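Local coordinates for surface presentation of antigens protein SpaO (Salmonella typhimurium, PDB 4YX7) that forms part of a virulence-associated secretory pathway that presents on the Salmonella surface the determinants needed for entry into mammalian cells, at residues A[43-47]-A[48-52]. Sequence-based numbering, arbitrary orientation.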
loop_
_atom_site.group_PDB
_atom_site.type_symbol
_atom_site.label_atom_id
_atom_site.label_comp_id
_atom_site.label_asym_id
_atom_site.label_seq_id
_atom_site.Cartn_x
_atom_site.Cartn_y
_atom_site.Cartn_z
ATOM N N GLU A 43 -13.122 12.427 5.856
ATOM C CA GLU A 43 -13.979 13.608 5.865
ATOM C C GLU A 43 -13.370 14.781 5.115
ATOM O O GLU A 43 -12.159 14.964 5.107
ATOM C CB GLU A 43 -14.273 14.054 7.298
ATOM C CG GLU A 43 -14.803 13.001 8.227
ATOM C CD GLU A 43 -14.297 13.222 9.644
ATOM O OE1 GLU A 43 -13.125 13.635 9.787
ATOM O OE2 GLU A 43 -15.069 13.014 10.608
ATOM N N VAL A 44 -14.228 15.584 4.500
ATOM C CA VAL A 44 -13.801 16.843 3.925
ATOM C C VAL A 44 -14.024 17.942 4.957
ATOM O O VAL A 44 -15.115 18.095 5.508
ATOM C CB VAL A 44 -14.554 17.180 2.631
ATOM C CG1 VAL A 44 -13.862 18.312 1.923
ATOM C CG2 VAL A 44 -14.636 15.969 1.734
ATOM N N TYR A 45 -12.964 18.686 5.237
ATOM C CA TYR A 45 -13.028 19.795 6.167
ATOM C C TYR A 45 -12.695 21.098 5.460
ATOM O O TYR A 45 -11.852 21.140 4.564
ATOM C CB TYR A 45 -12.062 19.580 7.344
ATOM C CG TYR A 45 -12.637 18.808 8.503
ATOM C CD1 TYR A 45 -12.817 17.442 8.425
ATOM C CD2 TYR A 45 -12.993 19.451 9.682
ATOM C CE1 TYR A 45 -13.337 16.729 9.484
ATOM C CE2 TYR A 45 -13.522 18.744 10.752
ATOM C CZ TYR A 45 -13.687 17.377 10.645
ATOM O OH TYR A 45 -14.201 16.650 11.700
ATOM N N CYS A 46 -13.396 22.150 5.857
ATOM C CA CYS A 46 -12.998 23.511 5.569
ATOM C C CYS A 46 -12.924 24.214 6.906
ATOM O O CYS A 46 -13.947 24.471 7.525
ATOM C CB CYS A 46 -13.988 24.203 4.637
ATOM S SG CYS A 46 -13.398 25.780 4.012
ATOM N N TYR A 47 -11.713 24.499 7.359
ATOM C CA TYR A 47 -11.498 24.928 8.736
ATOM C C TYR A 47 -12.115 23.894 9.696
ATOM O O TYR A 47 -11.888 22.700 9.544
ATOM C CB TYR A 47 -12.066 26.341 8.945
ATOM C CG TYR A 47 -11.476 27.359 7.978
ATOM C CD1 TYR A 47 -10.171 27.802 8.126
ATOM C CD2 TYR A 47 -12.217 27.866 6.920
ATOM C CE1 TYR A 47 -9.620 28.722 7.256
ATOM C CE2 TYR A 47 -11.671 28.786 6.046
ATOM C CZ TYR A 47 -10.371 29.208 6.226
ATOM O OH TYR A 47 -9.805 30.122 5.371
ATOM N N ALA A 48 -12.905 24.338 10.663
ATOM C CA ALA A 48 -13.458 23.414 11.657
ATOM C C ALA A 48 -14.790 22.789 11.221
ATOM O O ALA A 48 -15.397 22.024 11.977
ATOM C CB ALA A 48 -13.622 24.127 12.997
ATOM N N LYS A 49 -15.228 23.112 10.003
ATOM C CA LYS A 49 -16.500 22.626 9.468
ATOM C C LYS A 49 -16.356 21.333 8.679
ATOM O O LYS A 49 -15.665 21.292 7.669
ATOM C CB LYS A 49 -17.134 23.685 8.564
ATOM C CG LYS A 49 -18.179 24.573 9.226
ATOM C CD LYS A 49 -17.707 25.114 10.566
ATOM C CE LYS A 49 -18.873 25.521 11.445
ATOM N NZ LYS A 49 -18.438 25.740 12.851
ATOM N N LYS A 50 -17.017 20.271 9.121
ATOM C CA LYS A 50 -17.014 19.048 8.339
ATOM C C LYS A 50 -18.081 19.137 7.267
ATOM O O LYS A 50 -19.257 19.278 7.573
ATOM C CB LYS A 50 -17.247 17.818 9.213
ATOM C CG LYS A 50 -17.320 16.531 8.411
ATOM C CD LYS A 50 -17.341 15.303 9.301
ATOM C CE LYS A 50 -18.608 15.208 10.136
ATOM N NZ LYS A 50 -18.540 14.072 11.107
ATOM N N LEU A 51 -17.668 19.049 6.007
ATOM C CA LEU A 51 -18.579 19.233 4.886
ATOM C C LEU A 51 -19.251 17.928 4.434
ATOM O O LEU A 51 -20.403 17.936 4.003
ATOM C CB LEU A 51 -17.831 19.876 3.715
ATOM C CG LEU A 51 -17.049 21.159 4.006
ATOM C CD1 LEU A 51 -16.376 21.657 2.750
ATOM C CD2 LEU A 51 -17.958 22.235 4.577
ATOM N N GLY A 52 -18.532 16.815 4.545
ATOM C CA GLY A 52 -19.031 15.517 4.105
ATOM C C GLY A 52 -17.963 14.429 4.073
ATOM O O GLY A 52 -16.854 14.662 4.534
#
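Lys-50 crosses Tyr-45 with CB over one face of the ring and then meets Glu-43 through CD; Tyr-45 and Lys-50 lie on one face of a tight hairpin. The evidence for a CH-pi contact is that CB of Lys-50 sits 4.1 Å from the centroid of the Tyr-45 ring, 20° off its normal, displaced toward the rim near CZ. With CG anti to the backbone N (chi1 177°), the lysine chain continues past the phenol to Glu-43, where CD of Lys-50 lies 3.5 Å from OE2 of Glu-43. The charged ends make a long salt bridge, Lys-50 NZ to Glu-43 OE2 3.7 Å, and Arg-41 forms a weak ion pair with the same carboxylate oxygen.

Backbone bonds identify the motif as a two-residue antiparallel hairpin closed by a type II' turn from Cys-46 to Lys-49, within the sheet of this SpaO fragment, a member of the FliN/MopA/SpaO family. Cys-46 N donates to Lys-49 O at 3.0 Å, in the carbonyl plane; the return bond, Lys-49 N to Cys-46 O at 3.1 Å, comes in 47° above the plane of the Cys-46 carbonyl. Farther along, Val-44 O accepts from Leu-51 N (2.8 Å) while Val-44 N donates to Gly-52 O (2.8 Å). Two residues thus face one, a classic beta bulge, with Leu-51 in a helix-like backbone conformation.

Apolar packing is sparser: CD1 of Leu-51 reaches CB of Cys-46 at 4.0 Å and approaches CG1 of Val-44 more loosely. Beyond the hairpin, strand 9-22 pairs with strand 39-46, and Arg-13 hydrogen-bonds to the carbonyl oxygen of Tyr-47.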